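Local atomic coordinates of nitronate monooxygenase family protein (Pseudomonas aeruginosa, PDB entry 4QIT), a protein that uses FMN and molecular oxygen to oxidise alkyl nitronates, with the toxin propionate 3-nitronate as its best and presumed physiological substrate. Residues V74-H79 and A134-H139; R110-Y115 and V308-K313. The protein carries 1 engineered substitution. One frame throughout, in Å; residues are numbered along the deposited sequence.

Contact 1: residues V74-H79 and A134-H139. With FMN (flavin mononucleotide), chain C; NIE (nitroethane), chain D.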
loop_
_atom_site.group_PDB
_atom_site.type_symbol
_atom_site.label_atom_id
_atom_site.label_comp_id
_atom_site.label_asym_id
_atom_site.label_seq_id
_atom_site.Cartn_x
_atom_site.Cartn_y
_atom_site.Cartn_z
ATOM N N VAL A 74 -24.861 0.069 -10.052
ATOM C CA VAL A 74 -25.571 -0.020 -8.781
ATOM C C VAL A 74 -24.834 -0.996 -7.878
ATOM O O VAL A 74 -24.620 -2.152 -8.255
ATOM C CB VAL A 74 -27.034 -0.456 -8.980
ATOM C CG1 VAL A 74 -27.724 -0.632 -7.638
ATOM C CG2 VAL A 74 -27.767 0.583 -9.825
ATOM N N ASN A 75 -24.430 -0.532 -6.698
ATOM C CA ASN A 75 -23.547 -1.308 -5.830
ATOM C C ASN A 75 -24.253 -1.836 -4.582
ATOM O O ASN A 75 -25.022 -1.112 -3.929
ATOM C CB ASN A 75 -22.349 -0.439 -5.448
ATOM C CG ASN A 75 -21.369 -1.136 -4.528
ATOM O OD1 ASN A 75 -21.441 -0.987 -3.308
ATOM N ND2 ASN A 75 -20.437 -1.885 -5.108
ATOM N N LEU A 76 -23.968 -3.097 -4.255
ATOM C CA LEU A 76 -24.506 -3.728 -3.052
ATOM C C LEU A 76 -23.405 -4.402 -2.242
ATOM O O LEU A 76 -22.513 -5.052 -2.799
ATOM C CB LEU A 76 -25.587 -4.760 -3.416
ATOM C CG LEU A 76 -26.828 -4.169 -4.105
ATOM C CD1 LEU A 76 -26.682 -4.198 -5.622
ATOM C CD2 LEU A 76 -28.112 -4.864 -3.663
ATOM N N PHE A 77 -23.481 -4.260 -0.925
ATOM C CA PHE A 77 -22.570 -4.983 -0.048
ATOM C C PHE A 77 -22.957 -6.455 -0.012
ATOM O O PHE A 77 -24.144 -6.795 0.010
ATOM C CB PHE A 77 -22.617 -4.425 1.371
ATOM C CG PHE A 77 -22.151 -2.993 1.491
ATOM C CD1 PHE A 77 -21.604 -2.320 0.407
ATOM C CD2 PHE A 77 -22.250 -2.339 2.705
ATOM C CE1 PHE A 77 -21.187 -1.004 0.535
ATOM C CE2 PHE A 77 -21.829 -1.032 2.848
ATOM C CZ PHE A 77 -21.298 -0.359 1.755
ATOM N N CYS A 78 -21.951 -7.321 0.003
ATOM C CA CYS A 78 -22.156 -8.763 -0.044
ATOM C C CYS A 78 -21.293 -9.413 1.034
ATOM O O CYS A 78 -20.648 -10.446 0.816
ATOM C CB CYS A 78 -21.766 -9.284 -1.429
ATOM S SG CYS A 78 -22.442 -10.911 -1.847
ATOM N N HIS A 79 -21.267 -8.776 2.197
ATOM C CA HIS A 79 -20.549 -9.298 3.354
ATOM C C HIS A 79 -21.235 -10.549 3.922
ATOM O O HIS A 79 -22.398 -10.832 3.608
ATOM C CB HIS A 79 -20.461 -8.218 4.438
ATOM C CG HIS A 79 -21.780 -7.575 4.758
ATOM N ND1 HIS A 79 -22.412 -6.701 3.899
ATOM C CD2 HIS A 79 -22.570 -7.674 5.853
ATOM C CE1 HIS A 79 -23.541 -6.289 4.453
ATOM N NE2 HIS A 79 -23.664 -6.862 5.633
ATOM N N ALA A 134 -27.350 -1.034 -16.027
ATOM C CA ALA A 134 -26.324 -1.567 -16.916
ATOM C C ALA A 134 -25.273 -2.382 -16.168
ATOM O O ALA A 134 -24.772 -3.386 -16.681
ATOM C CB ALA A 134 -25.666 -0.443 -17.697
ATOM N N ALA A 135 -24.932 -1.948 -14.956
ATOM C CA ALA A 135 -23.956 -2.676 -14.157
ATOM C C ALA A 135 -24.406 -2.831 -12.710
ATOM O O ALA A 135 -25.019 -1.926 -12.133
ATOM C CB ALA A 135 -22.600 -1.994 -14.217
ATOM N N VAL A 136 -24.120 -3.995 -12.140
ATOM C CA VAL A 136 -24.302 -4.222 -10.711
ATOM C C VAL A 136 -22.964 -4.659 -10.120
ATOM O O VAL A 136 -22.300 -5.545 -10.660
ATOM C CB VAL A 136 -25.388 -5.283 -10.427
ATOM C CG1 VAL A 136 -25.392 -5.683 -8.940
ATOM C CG2 VAL A 136 -26.762 -4.768 -10.854
ATOM N N SER A 137 -22.550 -4.010 -9.031
ATOM C CA SER A 137 -21.273 -4.315 -8.401
ATOM C C SER A 137 -21.460 -4.802 -6.967
ATOM O O SER A 137 -22.440 -4.443 -6.302
ATOM C CB SER A 137 -20.373 -3.076 -8.414
ATOM O OG SER A 137 -19.885 -2.809 -9.711
ATOM N N PHE A 138 -20.507 -5.603 -6.496
ATOM C CA PHE A 138 -20.562 -6.169 -5.156
ATOM C C PHE A 138 -19.275 -5.917 -4.397
ATOM O O PHE A 138 -18.178 -5.978 -4.974
ATOM C CB PHE A 138 -20.847 -7.676 -5.221
ATOM C CG PHE A 138 -22.179 -7.993 -5.827
ATOM C CD1 PHE A 138 -23.331 -7.867 -5.077
ATOM C CD2 PHE A 138 -22.279 -8.393 -7.154
ATOM C CE1 PHE A 138 -24.586 -8.145 -5.626
ATOM C CE2 PHE A 138 -23.530 -8.680 -7.718
ATOM C CZ PHE A 138 -24.682 -8.550 -6.955
ATOM N N HIS A 139 -19.419 -5.641 -3.103
ATOM C CA HIS A 139 -18.304 -5.339 -2.209
ATOM C C HIS A 139 -18.342 -6.320 -1.048
ATOM O O HIS A 139 -19.424 -6.649 -0.559
ATOM C CB HIS A 139 -18.446 -3.918 -1.657
ATOM C CG HIS A 139 -17.151 -3.298 -1.238
ATOM N ND1 HIS A 139 -16.103 -3.101 -2.116
ATOM C CD2 HIS A 139 -16.732 -2.816 -0.044
ATOM C CE1 HIS A 139 -15.100 -2.533 -1.482
ATOM N NE2 HIS A 139 -15.451 -2.351 -0.217
HETATM N N1 FMN C . -17.035 0.815 -2.188
HETATM C C2 FMN C . -18.195 0.053 -2.196
HETATM O O2 FMN C . -18.177 -1.051 -2.724
HETATM N N3 FMN C . -19.370 0.523 -1.653
HETATM C C4 FMN C . -19.375 1.769 -1.061
HETATM O O4 FMN C . -20.394 2.225 -0.551
HETATM C C4A FMN C . -18.218 2.526 -1.040
HETATM N N5 FMN C . -18.258 3.758 -0.441
HETATM C C5A FMN C . -17.140 4.556 -0.413
HETATM C C6 FMN C . -17.234 5.801 0.192
HETATM C C7 FMN C . -16.144 6.645 0.234
HETATM C C7M FMN C . -16.332 7.985 0.886
HETATM C C8 FMN C . -14.930 6.231 -0.314
HETATM C C8M FMN C . -13.729 7.132 -0.257
HETATM C C9 FMN C . -14.838 4.972 -0.918
HETATM C C9A FMN C . -15.949 4.122 -0.978
HETATM N N10 FMN C . -15.893 2.864 -1.580
HETATM C C10 FMN C . -17.034 2.064 -1.602
HETATM C "C1'" FMN C . -14.601 2.358 -2.170
HETATM C "C2'" FMN C . -14.469 2.641 -3.657
HETATM O "O2'" FMN C . -15.285 1.750 -4.374
HETATM C "C3'" FMN C . -13.036 2.441 -4.127
HETATM O "O3'" FMN C . -12.481 1.236 -3.642
HETATM C "C4'" FMN C . -12.209 3.583 -3.580
HETATM O "O4'" FMN C . -12.982 4.768 -3.579
HETATM C "C5'" FMN C . -11.005 3.787 -4.483
HETATM O "O5'" FMN C . -10.118 4.548 -3.722
HETATM P P FMN C . -9.910 6.102 -3.991
HETATM O O1P FMN C . -10.319 6.428 -5.403
HETATM O O2P FMN C . -8.470 6.396 -3.701
HETATM O O3P FMN C . -10.824 6.786 -3.029
HETATM N N3 NIE D . -17.433 2.983 2.828
HETATM C C1 NIE D . -18.531 0.879 2.867
HETATM C C2 NIE D . -18.714 2.379 2.935
HETATM O O4 NIE D . -16.659 2.585 1.962
HETATM O O5 NIE D . -16.945 3.675 3.898
HETATM O O HOH W 1 -17.593 -3.140 -4.680
#
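Val74 and Asn75 pair with Val136 and Ser137 as neighbouring parallel strands of the TIM barrel, in strands whose C-terminal halves meet the flavin. The backbone bonds begin with Val74 N to Ala135 O and end with Cys78 N reaching His139 O at 2.7 Å. The packed side faces helix 124-131, where apolar side chains suit a layer between strand and helix: Leu76 CD1 crosses the Val136 side chain, meeting CG1 at 3.9 Å, while Leu76 CB lies 4.2 Å from Phe138 CE1. Cys78 SG stands obliquely off the Phe138 ring, 5.3 Å from its centroid.

The other face, with Asn75, Phe77, Ser137 and His139, is also buried but joins the strands more through ligand and water than by direct side-chain contact. Asn75, with CG anti to its own N (chi1 179°), turns its amide to the cofactor: OD1 accepts a bent hydrogen bond from FMN N3 at 3.1 Å, and ND2 donates one to a water. That water also bonds His139 ND1 and donates to FMN O2, while His139 NE2 bonds the Ser189 carbonyl; partners at both nitrogens would limit ring rotation. One imidazole face lies toward FMN C2. Phe77, the apolar member, runs alongside His139, its ring edge at FMN N3, and its CZ touches nitroethane C1 at 3.2 Å.

Contact 2: residues R110-Y115 and V308-K313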
loop_
_atom_site.group_PDB
_atom_site.type_symbol
_atom_site.label_atom_id
_atom_site.label_comp_id
_atom_site.label_asym_id
_atom_site.label_seq_id
_atom_site.Cartn_x
_atom_site.Cartn_y
_atom_site.Cartn_z
ATOM N N ARG A 110 -30.108 -0.536 22.022
ATOM C CA ARG A 110 -29.796 -1.771 21.314
ATOM C C ARG A 110 -29.233 -1.421 19.946
ATOM O O ARG A 110 -29.430 -0.304 19.451
ATOM C CB ARG A 110 -31.043 -2.649 21.163
ATOM C CG ARG A 110 -32.159 -2.041 20.322
ATOM C CD ARG A 110 -33.487 -2.775 20.543
ATOM N NE ARG A 110 -34.544 -2.258 19.676
ATOM C CZ ARG A 110 -34.884 -2.787 18.503
ATOM N NH1 ARG A 110 -34.271 -3.874 18.050
ATOM N NH2 ARG A 110 -35.858 -2.237 17.790
ATOM N N LEU A 111 -28.521 -2.370 19.350
ATOM C CA LEU A 111 -27.942 -2.173 18.026
ATOM C C LEU A 111 -28.666 -3.045 17.018
ATOM O O LEU A 111 -29.222 -4.089 17.370
ATOM C CB LEU A 111 -26.451 -2.505 18.036
ATOM C CG LEU A 111 -25.608 -1.646 18.963
ATOM C CD1 LEU A 111 -24.144 -2.018 18.823
ATOM C CD2 LEU A 111 -25.823 -0.166 18.659
ATOM N N LYS A 112 -28.659 -2.605 15.765
ATOM C CA LYS A 112 -29.401 -3.266 14.701
ATOM C C LYS A 112 -28.510 -3.593 13.509
ATOM O O LYS A 112 -27.457 -2.970 13.304
ATOM C CB LYS A 112 -30.559 -2.373 14.232
ATOM C CG LYS A 112 -31.523 -1.933 15.337
ATOM C CD LYS A 112 -32.594 -1.020 14.752
ATOM C CE LYS A 112 -33.466 -0.396 15.826
ATOM N NZ LYS A 112 -32.728 0.647 16.581
ATOM N N ASN A 113 -28.952 -4.563 12.719
ATOM C CA ASN A 113 -28.257 -4.966 11.506
ATOM C C ASN A 113 -28.596 -3.988 10.384
ATOM O O ASN A 113 -29.407 -4.282 9.504
ATOM C CB ASN A 113 -28.679 -6.386 11.139
ATOM C CG ASN A 113 -27.855 -6.971 10.032
ATOM O OD1 ASN A 113 -26.839 -6.404 9.638
ATOM N ND2 ASN A 113 -28.279 -8.126 9.524
ATOM N N ILE A 114 -27.955 -2.825 10.404
ATOM C CA ILE A 114 -28.406 -1.712 9.565
ATOM C C ILE A 114 -28.104 -1.872 8.080
ATOM O O ILE A 114 -28.766 -1.264 7.237
ATOM C CB ILE A 114 -27.838 -0.376 10.050
ATOM C CG1 ILE A 114 -26.311 -0.441 10.102
ATOM C CG2 ILE A 114 -28.399 -0.035 11.413
ATOM C CD1 ILE A 114 -25.661 0.945 10.217
ATOM N N TYR A 115 -27.106 -2.685 7.752
ATOM C CA TYR A 115 -26.757 -2.922 6.360
ATOM C C TYR A 115 -26.963 -4.393 6.037
ATOM O O TYR A 115 -26.078 -5.218 6.292
ATOM C CB TYR A 115 -25.289 -2.560 6.087
ATOM C CG TYR A 115 -24.947 -1.087 6.177
ATOM C CD1 TYR A 115 -25.928 -0.110 6.121
ATOM C CD2 TYR A 115 -23.621 -0.681 6.304
ATOM C CE1 TYR A 115 -25.599 1.246 6.199
ATOM C CE2 TYR A 115 -23.286 0.660 6.377
ATOM C CZ TYR A 115 -24.277 1.617 6.328
ATOM O OH TYR A 115 -23.941 2.954 6.407
ATOM N N VAL A 308 -21.485 -2.489 14.810
ATOM C CA VAL A 308 -20.591 -1.431 15.273
ATOM C C VAL A 308 -20.931 -0.092 14.626
ATOM O O VAL A 308 -20.985 0.935 15.306
ATOM C CB VAL A 308 -19.112 -1.782 15.016
ATOM C CG1 VAL A 308 -18.195 -0.636 15.448
ATOM C CG2 VAL A 308 -18.745 -3.061 15.745
ATOM N N TYR A 309 -21.175 -0.101 13.314
ATOM C CA TYR A 309 -21.519 1.149 12.635
ATOM C C TYR A 309 -22.835 1.751 13.134
ATOM O O TYR A 309 -22.980 2.966 13.169
ATOM C CB TYR A 309 -21.519 0.986 11.107
ATOM C CG TYR A 309 -21.274 2.300 10.381
ATOM C CD1 TYR A 309 -20.368 3.225 10.881
ATOM C CD2 TYR A 309 -21.939 2.610 9.203
ATOM C CE1 TYR A 309 -20.123 4.424 10.233
ATOM C CE2 TYR A 309 -21.700 3.819 8.543
ATOM C CZ TYR A 309 -20.786 4.714 9.069
ATOM O OH TYR A 309 -20.530 5.915 8.438
ATOM N N ASP A 310 -23.782 0.910 13.535
ATOM C CA ASP A 310 -25.029 1.408 14.108
ATOM C C ASP A 310 -24.739 2.202 15.387
ATOM O O ASP A 310 -25.315 3.270 15.604
ATOM C CB ASP A 310 -25.975 0.237 14.384
ATOM C CG ASP A 310 -27.392 0.686 14.700
ATOM O OD1 ASP A 310 -27.855 1.690 14.117
ATOM O OD2 ASP A 310 -28.053 0.033 15.541
ATOM N N ALA A 311 -23.826 1.699 16.213
ATOM C CA ALA A 311 -23.447 2.406 17.431
ATOM C C ALA A 311 -22.758 3.731 17.087
ATOM O O ALA A 311 -23.067 4.782 17.656
ATOM C CB ALA A 311 -22.540 1.527 18.315
ATOM N N THR A 312 -21.836 3.677 16.139
ATOM C CA THR A 312 -21.101 4.863 15.726
ATOM C C THR A 312 -22.037 5.917 15.142
ATOM O O THR A 312 -21.887 7.110 15.438
ATOM C CB THR A 312 -20.010 4.485 14.717
ATOM O OG1 THR A 312 -19.046 3.645 15.369
ATOM C CG2 THR A 312 -19.302 5.719 14.156
ATOM N N LYS A 313 -22.999 5.490 14.323
ATOM C CA LYS A 313 -23.968 6.434 13.755
ATOM C C LYS A 313 -24.758 7.162 14.840
ATOM O O LYS A 313 -24.995 8.372 14.748
ATOM C CB LYS A 313 -24.899 5.738 12.763
ATOM C CG LYS A 313 -24.258 5.492 11.420
ATOM C CD LYS A 313 -25.260 4.866 10.453
ATOM C CE LYS A 313 -25.096 5.403 9.048
ATOM N NZ LYS A 313 -26.375 5.274 8.281
HETATM O O HOH W 2 -29.842 1.086 17.083
#
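A loop of the TIM-barrel enzyme, the irregular segment 110-115 between helices 86-101 and 124-131, is docked here on helix 307-320, and the central grip is a helix aspartate binding a loop amide. Asp310 holds its CG anti to its backbone N (chi1 -168°), which carries the carboxylate out from the helix to the loop. Lys112 N donates to Asp310 OD2 at 2.7 Å, arriving from above the carboxylate plane, 36° out of it. A water donates to the same OD2 at 2.6 Å and also to Arg110 O, and it accepts from Lys112 NZ. Lysine suits this exposed edge because its long chain, bent at its last torsion, can bring the ammonium to that water; NZ itself stays 4.8 Å from Asp310 OD2, too far for a direct salt bridge, but the water links the two groups, whose opposite charges probably still favour one another.

Apolar groups fill in on both flanks of the carboxylate. On one, the methyls of Leu111 close on Ala311, CD2 to CB at 3.7 Å; the small alanine lets the leucine come close to the helix backbone, and Leu93 of helix 86-101 touches both residues. On the other, Ile114 uses its two branches separately: CG2 lies against the carboxylate, 3.3 Å from Asp310 OD1, while CD1 extends over the helix to the Lys313 chain and the Tyr309 ring.

Tyr115 and Tyr309 complete the contact toward the active site, Tyr115 also packing near Leu27 of the FMN site. Their rings meet obliquely, with planes at 55°. Tyrosine suits this place by offering a broad ring, so that Tyr115 CE2 packs 3.7 Å from Tyr309 CD2, while the aliphatic chain of Lys313 covers a Tyr309 face with CG above its centre. At the ring edge, Tyr115 OH comes 3.2 Å from Tyr309 CE2.

How the contacts relate
Contact 1 belongs to the buried barrel core, while contact 2 lies farther out and is only partly buried, their centres about 21 Å apart. Repeating backbone bonds join the two strands of contact 1, whereas contact 2 has a single direct hydrogen bond between loop and helix, made by a side chain and reinforced by water. Water also differs in role: in contact 1 it links protein to flavin, in contact 2 it lies among charged groups at the surface. The two meet where the end of 74-79 touches the end of 110-115, at Tyr115: His79 NE2 is probably hydrogen-bonded to Tyr115 O at 3.0 Å, and Phe77 CE2 packs 3.9 Å from Tyr115 CD2, next to the nitroethane site.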